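Local coordinates for 432aa long hypothetical deoxyribodipyrimidine photolyase (Sulfolobus tokodaii, PDB 2E0I), which probably repairs ultraviolet-damaged DNA as a light-driven deoxyribodipyrimidine photolyase, binding two FAD molecules, one of them proposed as a novel light-harvesting cofactor, at residues L301-R312 with Y333-Y341; W368-A378 with P393-K401. All coordinates share one frame; numbering follows the deposited sequence.

Contact 1: residues L301-R312 with Y333-Y341. With FAD (flavin-adenine dinucleotide), chain E.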
loop_
_atom_site.group_PDB
_atom_site.type_symbol
_atom_site.label_atom_id
_atom_site.label_comp_id
_atom_site.label_asym_id
_atom_site.label_seq_id
_atom_site.Cartn_x
_atom_site.Cartn_y
_atom_site.Cartn_z
ATOM N N LEU A 301 7.276 0.267 12.693
ATOM C CA LEU A 301 6.865 0.938 11.469
ATOM C C LEU A 301 7.835 2.062 11.111
ATOM O O LEU A 301 8.248 2.176 9.964
ATOM C CB LEU A 301 5.444 1.504 11.631
ATOM C CG LEU A 301 4.993 2.622 10.674
ATOM C CD1 LEU A 301 4.910 2.085 9.255
ATOM C CD2 LEU A 301 3.643 3.181 11.116
ATOM N N ASN A 302 8.212 2.882 12.088
ATOM C CA ASN A 302 9.108 3.999 11.799
ATOM C C ASN A 302 10.479 3.612 11.272
ATOM O O ASN A 302 11.008 4.245 10.363
ATOM C CB ASN A 302 9.278 4.904 13.028
ATOM C CG ASN A 302 8.015 5.700 13.352
ATOM O OD1 ASN A 302 7.392 6.283 12.465
ATOM N ND2 ASN A 302 7.639 5.735 14.631
ATOM N N SER A 303 11.064 2.566 11.822
ATOM C CA SER A 303 12.381 2.185 11.376
ATOM C C SER A 303 12.348 1.156 10.281
ATOM O O SER A 303 13.330 0.968 9.582
ATOM C CB SER A 303 13.175 1.633 12.535
ATOM O OG SER A 303 12.622 0.397 12.901
ATOM N N THR A 304 11.220 0.495 10.109
ATOM C CA THR A 304 11.141 -0.534 9.095
ATOM C C THR A 304 10.202 -0.223 7.920
ATOM O O THR A 304 10.411 -0.708 6.803
ATOM C CB THR A 304 10.728 -1.848 9.754
ATOM O OG1 THR A 304 10.959 -2.916 8.844
ATOM C CG2 THR A 304 9.264 -1.834 10.099
ATOM N N GLY A 305 9.174 0.584 8.176
ATOM C CA GLY A 305 8.210 0.920 7.142
ATOM C C GLY A 305 7.197 -0.194 6.932
ATOM O O GLY A 305 6.484 -0.230 5.927
ATOM N N TYR A 306 7.127 -1.102 7.901
ATOM C CA TYR A 306 6.218 -2.236 7.835
ATOM C C TYR A 306 5.759 -2.697 9.226
ATOM O O TYR A 306 6.465 -2.521 10.207
ATOM C CB TYR A 306 6.914 -3.406 7.115
ATOM C CG TYR A 306 6.137 -4.703 7.169
ATOM C CD1 TYR A 306 5.223 -5.041 6.166
ATOM C CD2 TYR A 306 6.236 -5.545 8.279
ATOM C CE1 TYR A 306 4.421 -6.184 6.271
ATOM C CE2 TYR A 306 5.438 -6.683 8.398
ATOM C CZ TYR A 306 4.533 -6.995 7.398
ATOM O OH TYR A 306 3.716 -8.096 7.555
ATOM N N ILE A 307 4.560 -3.270 9.285
ATOM C CA ILE A 307 3.975 -3.849 10.494
ATOM C C ILE A 307 2.842 -4.729 10.004
ATOM O O ILE A 307 2.164 -4.376 9.044
ATOM C CB ILE A 307 3.407 -2.802 11.485
ATOM C CG1 ILE A 307 2.610 -1.735 10.751
ATOM C CG2 ILE A 307 4.526 -2.203 12.297
ATOM C CD1 ILE A 307 1.942 -0.731 11.676
ATOM N N ASN A 308 2.630 -5.878 10.635
ATOM C CA ASN A 308 1.562 -6.767 10.178
ATOM C C ASN A 308 0.163 -6.178 10.405
ATOM O O ASN A 308 -0.012 -5.223 11.162
ATOM C CB ASN A 308 1.691 -8.156 10.823
ATOM C CG ASN A 308 1.101 -8.233 12.229
ATOM O OD1 ASN A 308 0.769 -7.225 12.865
ATOM N ND2 ASN A 308 0.978 -9.454 12.721
ATOM N N GLY A 309 -0.827 -6.758 9.736
ATOM C CA GLY A 309 -2.189 -6.261 9.833
ATOM C C GLY A 309 -2.771 -6.151 11.221
ATOM O O GLY A 309 -3.610 -5.299 11.482
ATOM N N ARG A 310 -2.331 -7.016 12.119
ATOM C CA ARG A 310 -2.847 -6.984 13.464
ATOM C C ARG A 310 -2.410 -5.727 14.179
ATOM O O ARG A 310 -3.230 -5.012 14.739
ATOM C CB ARG A 310 -2.361 -8.184 14.256
ATOM C CG ARG A 310 -3.170 -8.361 15.502
ATOM C CD ARG A 310 -4.560 -8.651 15.059
ATOM N NE ARG A 310 -5.534 -8.608 16.128
ATOM C CZ ARG A 310 -6.751 -9.114 16.005
ATOM N NH1 ARG A 310 -7.107 -9.694 14.871
ATOM N NH2 ARG A 310 -7.614 -9.025 17.003
ATOM N N VAL A 311 -1.106 -5.475 14.175
ATOM C CA VAL A 311 -0.559 -4.300 14.837
ATOM C C VAL A 311 -1.058 -3.054 14.131
ATOM O O VAL A 311 -1.380 -2.055 14.769
ATOM C CB VAL A 311 0.984 -4.329 14.820
ATOM C CG1 VAL A 311 1.552 -2.986 15.262
ATOM C CG2 VAL A 311 1.485 -5.423 15.741
ATOM N N ARG A 312 -1.133 -3.131 12.808
ATOM C CA ARG A 312 -1.598 -2.029 11.985
ATOM C C ARG A 312 -2.940 -1.496 12.480
ATOM O O ARG A 312 -3.082 -0.304 12.700
ATOM C CB ARG A 312 -1.745 -2.490 10.543
ATOM C CG ARG A 312 -1.067 -1.618 9.524
ATOM C CD ARG A 312 -0.168 -2.463 8.631
ATOM N NE ARG A 312 -0.124 -1.964 7.261
ATOM C CZ ARG A 312 0.722 -2.393 6.327
ATOM N NH1 ARG A 312 1.610 -3.339 6.606
ATOM N NH2 ARG A 312 0.679 -1.870 5.106
ATOM N N TYR A 333 -0.032 10.018 7.949
ATOM C CA TYR A 333 1.202 9.605 8.585
ATOM C C TYR A 333 1.664 8.244 8.047
ATOM O O TYR A 333 2.844 8.062 7.725
ATOM C CB TYR A 333 1.029 9.534 10.091
ATOM C CG TYR A 333 2.319 9.200 10.765
ATOM C CD1 TYR A 333 3.389 10.090 10.728
ATOM C CD2 TYR A 333 2.501 7.966 11.383
ATOM C CE1 TYR A 333 4.611 9.759 11.286
ATOM C CE2 TYR A 333 3.725 7.620 11.950
ATOM C CZ TYR A 333 4.773 8.523 11.894
ATOM O OH TYR A 333 5.979 8.183 12.443
ATOM N N PHE A 334 0.739 7.292 7.958
ATOM C CA PHE A 334 1.047 5.966 7.433
ATOM C C PHE A 334 1.568 6.057 6.012
ATOM O O PHE A 334 2.503 5.352 5.653
ATOM C CB PHE A 334 -0.203 5.081 7.429
ATOM C CG PHE A 334 -0.308 4.161 8.613
ATOM C CD1 PHE A 334 0.266 4.502 9.842
ATOM C CD2 PHE A 334 -1.015 2.964 8.509
ATOM C CE1 PHE A 334 0.138 3.673 10.941
ATOM C CE2 PHE A 334 -1.153 2.123 9.611
ATOM C CZ PHE A 334 -0.573 2.482 10.831
ATOM N N ALA A 335 0.946 6.916 5.208
ATOM C CA ALA A 335 1.345 7.093 3.809
ATOM C C ALA A 335 2.802 7.530 3.767
ATOM O O ALA A 335 3.531 7.328 2.788
ATOM C CB ALA A 335 0.457 8.149 3.123
ATOM N N THR A 336 3.224 8.100 4.876
ATOM C CA THR A 336 4.559 8.608 5.014
ATOM C C THR A 336 5.571 7.570 5.419
ATOM O O THR A 336 6.757 7.763 5.227
ATOM C CB THR A 336 4.519 9.757 6.025
ATOM O OG1 THR A 336 4.450 10.986 5.300
ATOM C CG2 THR A 336 5.697 9.741 6.968
ATOM N N LYS A 337 5.115 6.449 5.953
ATOM C CA LYS A 337 6.051 5.437 6.418
ATOM C C LYS A 337 5.973 4.078 5.755
ATOM O O LYS A 337 6.992 3.412 5.593
ATOM C CB LYS A 337 5.884 5.253 7.920
ATOM C CG LYS A 337 6.168 6.504 8.723
ATOM C CD LYS A 337 7.622 6.881 8.581
ATOM C CE LYS A 337 8.045 7.899 9.607
ATOM N NZ LYS A 337 9.510 7.716 9.873
ATOM N N LEU A 338 4.765 3.666 5.387
ATOM C CA LEU A 338 4.549 2.367 4.757
ATOM C C LEU A 338 5.375 2.111 3.494
ATOM O O LEU A 338 5.382 2.906 2.557
ATOM C CB LEU A 338 3.059 2.193 4.441
ATOM C CG LEU A 338 2.137 1.433 5.404
ATOM C CD1 LEU A 338 2.763 1.248 6.776
ATOM C CD2 LEU A 338 0.822 2.183 5.486
ATOM N N VAL A 339 6.083 0.991 3.477
ATOM C CA VAL A 339 6.869 0.628 2.314
ATOM C C VAL A 339 5.881 0.170 1.242
ATOM O O VAL A 339 6.197 0.184 0.051
ATOM C CB VAL A 339 7.841 -0.547 2.625
ATOM C CG1 VAL A 339 7.049 -1.789 3.014
ATOM C CG2 VAL A 339 8.705 -0.858 1.410
ATOM N N ASP A 340 4.679 -0.224 1.675
ATOM C CA ASP A 340 3.638 -0.714 0.768
ATOM C C ASP A 340 2.463 0.254 0.573
ATOM O O ASP A 340 1.379 -0.150 0.144
ATOM C CB ASP A 340 3.096 -2.068 1.272
ATOM C CG ASP A 340 2.491 -1.976 2.681
ATOM O OD1 ASP A 340 2.261 -0.837 3.154
ATOM O OD2 ASP A 340 2.237 -3.032 3.317
ATOM N N TYR A 341 2.667 1.530 0.865
ATOM C CA TYR A 341 1.575 2.485 0.736
ATOM C C TYR A 341 0.715 2.391 -0.517
ATOM O O TYR A 341 1.199 2.508 -1.645
ATOM C CB TYR A 341 2.085 3.922 0.859
ATOM C CG TYR A 341 0.984 4.939 0.667
ATOM C CD1 TYR A 341 0.993 5.811 -0.419
ATOM C CD2 TYR A 341 -0.090 4.999 1.554
ATOM C CE1 TYR A 341 -0.044 6.720 -0.616
ATOM C CE2 TYR A 341 -1.127 5.894 1.368
ATOM C CZ TYR A 341 -1.099 6.754 0.283
ATOM O OH TYR A 341 -2.127 7.646 0.098
HETATM P PA FAD E . -0.108 -10.952 5.269
HETATM O O1A FAD E . 1.037 -11.878 5.109
HETATM O O2A FAD E . -1.308 -11.219 6.090
HETATM O O5B FAD E . -0.735 -11.251 3.816
HETATM C C5B FAD E . -2.126 -11.067 3.544
HETATM C C4B FAD E . -2.306 -10.382 2.187
HETATM O O4B FAD E . -3.695 -10.167 1.888
HETATM C C3B FAD E . -1.636 -9.007 2.215
HETATM O O3B FAD E . -0.320 -9.128 1.670
HETATM C C2B FAD E . -2.507 -8.249 1.215
HETATM O O2B FAD E . -2.191 -8.666 -0.114
HETATM C C1B FAD E . -3.889 -8.767 1.615
HETATM N N9A FAD E . -4.399 -8.098 2.835
HETATM C C8A FAD E . -4.328 -8.548 4.087
HETATM N N7A FAD E . -4.979 -7.717 4.898
HETATM C C5A FAD E . -5.468 -6.725 4.160
HETATM C C6A FAD E . -6.216 -5.582 4.423
HETATM N N6A FAD E . -6.624 -5.304 5.657
HETATM N N1A FAD E . -6.532 -4.762 3.410
HETATM C C2A FAD E . -6.152 -5.017 2.169
HETATM N N3A FAD E . -5.446 -6.096 1.882
HETATM C C4A FAD E . -5.091 -6.961 2.844
HETATM N N1 FAD E . -1.890 -2.702 2.880
HETATM C C2 FAD E . -1.193 -2.141 1.802
HETATM O O2 FAD E . -0.733 -2.855 0.914
HETATM N N3 FAD E . -0.969 -0.760 1.758
HETATM C C4 FAD E . -1.437 0.048 2.801
HETATM O O4 FAD E . -1.291 1.267 2.735
HETATM C C4X FAD E . -2.114 -0.516 3.877
HETATM N N5 FAD E . -2.498 0.293 4.952
HETATM C C5X FAD E . -3.199 -0.256 6.034
HETATM C C6 FAD E . -3.584 0.573 7.083
HETATM C C7 FAD E . -4.311 0.048 8.146
HETATM C C7M FAD E . -4.749 0.988 9.271
HETATM C C8 FAD E . -4.643 -1.306 8.160
HETATM C C8M FAD E . -5.466 -1.906 9.302
HETATM C C9 FAD E . -4.251 -2.126 7.107
HETATM C C9A FAD E . -3.532 -1.610 6.032
HETATM N N10 FAD E . -3.148 -2.424 4.950
HETATM C C10 FAD E . -2.351 -1.889 3.924
HETATM C "C1'" FAD E . -3.546 -3.854 4.910
HETATM C "C2'" FAD E . -2.600 -4.885 5.531
HETATM O "O2'" FAD E . -2.281 -4.524 6.877
HETATM C "C3'" FAD E . -1.317 -5.070 4.717
HETATM O "O3'" FAD E . -1.657 -5.380 3.363
HETATM C "C4'" FAD E . -0.464 -6.211 5.276
HETATM O "O4'" FAD E . -0.144 -5.963 6.648
HETATM C "C5'" FAD E . 0.832 -6.371 4.477
HETATM O "O5'" FAD E . 1.677 -7.370 5.058
HETATM P P FAD E . 1.677 -8.889 4.525
HETATM O O1P FAD E . 1.821 -8.857 3.053
HETATM O O2P FAD E . 2.690 -9.627 5.312
HETATM O O3P FAD E . 0.196 -9.413 4.895
#
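Arg-312 and Asp-340 form a salt bridge beside the flavin. Arg-312 NH2 gives its straightest bond to Asp-340 OD2, 2.6 Å and 168°, reaching that oxygen on its syn side; the bond from the same nitrogen to Asp-340 OD1 is bent and weak, and the guanidinium and carboxylate planes stand 43° apart. Arg-312 NH1 turns to the main chain and donates to Ile-307 O at 2.7 Å. Bends at chi2 and chi3 fold the arginine chain so that one guanidinium face meets Leu-338 CD1 and the other meets the ribityl O2' of FAD. A methionine in its place would probably leave the Asp-340 carboxylate without its countercharge and the Ile-307 carbonyl without this donor. Asp-340 also holds the flavin by its backbone, its O accepting from FAD N3 at 2.9 Å. The FAD is folded into a U, adenine brought back toward the isoalloxazine, as in other photolyases and cryptochromes, and an Arg-Asp pair next to the flavin is likewise characteristic of that family. At the diphosphate, Tyr-306 OH donates to FAD O2P. Phe-334 presents its ring edge to flavin C6, while Leu-301 CD2 packs on Phe-334 CE1 at 3.5 Å. Leu-301 stands with CG anti to the backbone N (chi1 160°), which lets its other methyl, CD1, reach Leu-338 CD1. Farther out, Val-339 N bonds to Gly-305 O at 2.8 Å, tying the loop after helix 327-337 to the residue just after helix 292-304; the positive phi of Gly-305 suits a glycine. Ser-217 OG is a second partner of Asp-340 OD2. Asn-308 N-caps helix 309-322, its OD1 accepting from Val-311 N at 2.9 Å, at the start of the helix that carries Arg-312.

Contact 2: residues W368-A378 with P393-K401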
loop_
_atom_site.group_PDB
_atom_site.type_symbol
_atom_site.label_atom_id
_atom_site.label_comp_id
_atom_site.label_asym_id
_atom_site.label_seq_id
_atom_site.Cartn_x
_atom_site.Cartn_y
_atom_site.Cartn_z
ATOM N N TRP A 368 -4.701 -3.713 26.428
ATOM C CA TRP A 368 -4.024 -4.670 27.284
ATOM C C TRP A 368 -4.391 -6.114 26.996
ATOM O O TRP A 368 -3.527 -6.985 26.998
ATOM C CB TRP A 368 -4.292 -4.319 28.743
ATOM C CG TRP A 368 -4.000 -2.889 29.008
ATOM C CD1 TRP A 368 -4.901 -1.872 29.051
ATOM C CD2 TRP A 368 -2.700 -2.285 29.141
ATOM N NE1 TRP A 368 -4.250 -0.669 29.193
ATOM C CE2 TRP A 368 -2.900 -0.891 29.251
ATOM C CE3 TRP A 368 -1.389 -2.788 29.174
ATOM C CZ2 TRP A 368 -1.838 0.014 29.389
ATOM C CZ3 TRP A 368 -0.328 -1.887 29.313
ATOM C CH2 TRP A 368 -0.564 -0.501 29.417
ATOM N N LYS A 369 -5.667 -6.374 26.750
ATOM C CA LYS A 369 -6.095 -7.730 26.447
ATOM C C LYS A 369 -5.451 -8.175 25.145
ATOM O O LYS A 369 -4.885 -9.266 25.047
ATOM C CB LYS A 369 -7.622 -7.797 26.331
ATOM C CG LYS A 369 -8.299 -8.223 27.618
ATOM C CD LYS A 369 -9.811 -8.162 27.527
ATOM C CE LYS A 369 -10.449 -8.980 28.653
ATOM N NZ LYS A 369 -9.834 -8.708 29.998
ATOM N N GLN A 370 -5.535 -7.302 24.152
ATOM C CA GLN A 370 -4.981 -7.546 22.833
ATOM C C GLN A 370 -3.476 -7.801 22.941
ATOM O O GLN A 370 -2.958 -8.796 22.429
ATOM C CB GLN A 370 -5.244 -6.321 21.952
ATOM C CG GLN A 370 -5.414 -6.626 20.483
ATOM C CD GLN A 370 -6.732 -7.290 20.192
ATOM O OE1 GLN A 370 -7.007 -7.692 19.062
ATOM N NE2 GLN A 370 -7.563 -7.406 21.215
ATOM N N GLN A 371 -2.787 -6.887 23.613
ATOM C CA GLN A 371 -1.347 -6.977 23.812
ATOM C C GLN A 371 -0.941 -8.320 24.400
ATOM O O GLN A 371 0.026 -8.942 23.953
ATOM C CB GLN A 371 -0.878 -5.861 24.751
ATOM C CG GLN A 371 0.584 -5.964 25.145
ATOM C CD GLN A 371 1.028 -4.845 26.065
ATOM O OE1 GLN A 371 0.990 -3.674 25.698
ATOM N NE2 GLN A 371 1.452 -5.203 27.269
ATOM N N GLU A 372 -1.693 -8.762 25.402
ATOM C CA GLU A 372 -1.402 -10.009 26.093
ATOM C C GLU A 372 -1.723 -11.269 25.306
ATOM O O GLU A 372 -1.117 -12.315 25.536
ATOM C CB GLU A 372 -2.138 -10.034 27.428
ATOM C CG GLU A 372 -1.802 -11.231 28.283
ATOM C CD GLU A 372 -2.137 -11.003 29.740
ATOM O OE1 GLU A 372 -1.562 -10.062 30.331
ATOM O OE2 GLU A 372 -2.968 -11.758 30.293
ATOM N N LYS A 373 -2.665 -11.178 24.377
ATOM C CA LYS A 373 -3.027 -12.341 23.586
ATOM C C LYS A 373 -2.088 -12.596 22.416
ATOM O O LYS A 373 -1.702 -13.744 22.168
ATOM C CB LYS A 373 -4.450 -12.208 23.051
ATOM C CG LYS A 373 -4.844 -13.373 22.170
ATOM C CD LYS A 373 -6.265 -13.269 21.671
ATOM C CE LYS A 373 -6.629 -14.519 20.889
ATOM N NZ LYS A 373 -8.043 -14.477 20.436
ATOM N N PHE A 374 -1.719 -11.529 21.704
ATOM C CA PHE A 374 -0.862 -11.656 20.531
ATOM C C PHE A 374 0.627 -11.501 20.739
ATOM O O PHE A 374 1.393 -11.606 19.787
ATOM C CB PHE A 374 -1.347 -10.706 19.445
ATOM C CG PHE A 374 -2.728 -11.013 18.974
ATOM C CD1 PHE A 374 -3.011 -12.240 18.378
ATOM C CD2 PHE A 374 -3.765 -10.107 19.169
ATOM C CE1 PHE A 374 -4.309 -12.563 17.988
ATOM C CE2 PHE A 374 -5.070 -10.420 18.782
ATOM C CZ PHE A 374 -5.343 -11.649 18.191
ATOM N N ASP A 375 1.040 -11.248 21.974
ATOM C CA ASP A 375 2.457 -11.137 22.296
ATOM C C ASP A 375 2.603 -11.563 23.754
ATOM O O ASP A 375 3.083 -10.802 24.595
ATOM C CB ASP A 375 2.958 -9.705 22.111
ATOM C CG ASP A 375 4.475 -9.634 21.935
ATOM O OD1 ASP A 375 5.047 -8.539 22.149
ATOM O OD2 ASP A 375 5.094 -10.668 21.573
ATOM N N PRO A 376 2.189 -12.801 24.064
ATOM C CA PRO A 376 2.243 -13.377 25.410
ATOM C C PRO A 376 3.608 -13.310 26.096
ATOM O O PRO A 376 3.690 -13.125 27.307
ATOM C CB PRO A 376 1.778 -14.812 25.180
ATOM C CG PRO A 376 2.283 -15.101 23.826
ATOM C CD PRO A 376 1.891 -13.853 23.080
ATOM N N GLU A 377 4.673 -13.457 25.321
ATOM C CA GLU A 377 6.019 -13.431 25.873
ATOM C C GLU A 377 6.605 -12.036 25.768
ATOM O O GLU A 377 7.730 -11.797 26.195
ATOM C CB GLU A 377 6.909 -14.406 25.104
ATOM C CG GLU A 377 6.164 -15.600 24.517
ATOM C CD GLU A 377 5.544 -16.493 25.581
ATOM O OE1 GLU A 377 4.928 -15.955 26.531
ATOM O OE2 GLU A 377 5.662 -17.736 25.461
ATOM N N ALA A 378 5.838 -11.119 25.191
ATOM C CA ALA A 378 6.290 -9.747 25.006
ATOM C C ALA A 378 7.554 -9.710 24.145
ATOM O O ALA A 378 8.325 -8.753 24.200
ATOM C CB ALA A 378 6.550 -9.090 26.355
ATOM N N PRO A 393 7.849 -10.080 30.972
ATOM C CA PRO A 393 6.537 -10.011 30.327
ATOM C C PRO A 393 5.385 -9.754 31.280
ATOM O O PRO A 393 4.586 -8.844 31.066
ATOM C CB PRO A 393 6.426 -11.360 29.606
ATOM C CG PRO A 393 7.356 -12.241 30.354
ATOM C CD PRO A 393 8.525 -11.333 30.602
ATOM N N SER A 394 5.301 -10.557 32.332
ATOM C CA SER A 394 4.236 -10.413 33.320
ATOM C C SER A 394 3.978 -8.947 33.681
ATOM O O SER A 394 2.839 -8.484 33.690
ATOM C CB SER A 394 4.613 -11.198 34.575
ATOM O OG SER A 394 3.642 -11.036 35.590
ATOM N N ILE A 395 5.050 -8.224 33.975
ATOM C CA ILE A 395 4.960 -6.818 34.334
ATOM C C ILE A 395 4.545 -5.969 33.139
ATOM O O ILE A 395 3.632 -5.155 33.247
ATOM C CB ILE A 395 6.313 -6.306 34.876
ATOM C CG1 ILE A 395 6.668 -7.082 36.149
ATOM C CG2 ILE A 395 6.252 -4.801 35.128
ATOM C CD1 ILE A 395 8.005 -6.715 36.757
ATOM N N ILE A 396 5.218 -6.159 32.005
ATOM C CA ILE A 396 4.911 -5.403 30.794
ATOM C C ILE A 396 3.415 -5.419 30.481
ATOM O O ILE A 396 2.854 -4.397 30.089
ATOM C CB ILE A 396 5.695 -5.953 29.582
ATOM C CG1 ILE A 396 7.179 -5.624 29.733
ATOM C CG2 ILE A 396 5.162 -5.353 28.291
ATOM C CD1 ILE A 396 8.037 -6.182 28.637
ATOM N N HIS A 397 2.775 -6.573 30.665
ATOM C CA HIS A 397 1.348 -6.707 30.406
ATOM C C HIS A 397 0.487 -6.002 31.453
ATOM O O HIS A 397 -0.748 -6.005 31.361
ATOM C CB HIS A 397 0.946 -8.178 30.347
ATOM C CG HIS A 397 1.531 -8.915 29.188
ATOM N ND1 HIS A 397 1.498 -8.421 27.902
ATOM C CD2 HIS A 397 2.162 -10.110 29.116
ATOM C CE1 HIS A 397 2.086 -9.280 27.089
ATOM N NE2 HIS A 397 2.498 -10.313 27.800
ATOM N N SER A 398 1.129 -5.396 32.445
ATOM C CA SER A 398 0.405 -4.696 33.501
ATOM C C SER A 398 1.165 -3.440 33.846
ATOM O O SER A 398 0.920 -2.822 34.879
ATOM C CB SER A 398 0.316 -5.570 34.749
ATOM O OG SER A 398 -0.163 -6.857 34.425
ATOM N N ILE A 399 2.091 -3.073 32.971
ATOM C CA ILE A 399 2.944 -1.913 33.176
ATOM C C ILE A 399 2.190 -0.627 33.531
ATOM O O ILE A 399 2.803 0.399 33.837
ATOM C CB ILE A 399 3.832 -1.683 31.938
ATOM C CG1 ILE A 399 5.083 -0.912 32.336
ATOM C CG2 ILE A 399 3.058 -0.932 30.870
ATOM C CD1 ILE A 399 6.109 -0.875 31.259
ATOM N N TYR A 400 0.860 -0.687 33.494
ATOM C CA TYR A 400 0.043 0.473 33.839
ATOM C C TYR A 400 -0.072 0.567 35.361
ATOM O O TYR A 400 -0.443 1.607 35.900
ATOM C CB TYR A 400 -1.349 0.360 33.201
ATOM C CG TYR A 400 -2.105 -0.899 33.565
ATOM C CD1 TYR A 400 -2.719 -1.033 34.809
ATOM C CD2 TYR A 400 -2.189 -1.965 32.670
ATOM C CE1 TYR A 400 -3.401 -2.195 35.155
ATOM C CE2 TYR A 400 -2.866 -3.135 33.008
ATOM C CZ TYR A 400 -3.471 -3.243 34.254
ATOM O OH TYR A 400 -4.149 -4.395 34.603
ATOM N N LYS A 401 0.249 -0.530 36.043
ATOM C CA LYS A 401 0.214 -0.593 37.502
ATOM C C LYS A 401 1.539 -0.092 38.076
ATOM O O LYS A 401 1.578 0.549 39.121
ATOM C CB LYS A 401 -0.022 -2.030 37.961
ATOM C CG LYS A 401 -1.394 -2.562 37.629
ATOM C CD LYS A 401 -1.569 -3.991 38.102
ATOM C CE LYS A 401 -2.987 -4.479 37.829
ATOM N NZ LYS A 401 -3.172 -5.913 38.203
#
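Near the periphery of the helical FAD-binding domain, helix 367-374 and the type I turn Asp-375 to Ala-378 pack against the short helix 393-396 and the loop after it, with His-397 of that loop set against the helix 367-374 and the turn. The imidazole is gripped at both nitrogens. Gln-371 NE2 donates to His-397 ND1 at 3.3 Å, nearly straight at 174° although tilted out of the ring plane. On the other side, His-397 NE2 donates to Pro-376 O at 3.1 Å, coming from above the carbonyl plane. One nitrogen accepting and one donating is consistent with a neutral ring. Glu-372 lies over a face of the imidazole, its CA making a CH-pi contact 4.0 Å from the ring centroid. With CG anti to the carbonyl carbon (chi1 -66°), the histidine lays its ring against helix 367-374. The Gln-371 amide is bonded at both ends: NE2 also bonds to Ile-396 O, both acceptors lying in the amide plane, and OE1 takes a bond from Ile-293 N at the start of helix 292-304. Toward the beginning of helix 367-374, Tyr-400 turns an edge onto a face of Trp-368, a T-shaped pair with planes 69° apart. Its CD2 sits over the indole, 3.6 Å from Trp-368 CD2, and Ile-399 CG2 meets the indole rim at Trp-368 CZ3. At the opposite end of the contact Ala-378 CB packs 4.0 Å from both Pro-393 CB and Ile-396 CD1. The Asp-375 carboxylate accepts from Phe-380 N and Ile-381 N at the start of helix 379-384. Held by side-chain bonds to backbone carbonyls and by an edge-to-face aromatic pair, these elements belong to the all-helical FAD-binding domain of the photolyase and cryptochrome family.

In the fold
Contact 1 lies in the core, about 9 Å from the centre of the chain to its own centre, whereas contact 2 sits about 29 Å out and is only partly buried. Their centres are about 22 Å apart, both in the FAD-binding part of the chain. Helix 292-304 serves both: its end carries Leu-301 and Asn-302 of contact 1, while Pro-292 and Ile-293 at its start meet contact 2. A probable hydrogen bond from Arg-310 to Gln-370 joins helix 309-322 directly to helix 367-374. The chemistry follows the place: contact 1 sets a salt bridge and apolar side chains against a cofactor, whereas contact 2 relies on amide and imidazole bonds to backbone carbonyls and on an aromatic pair, with no ligand.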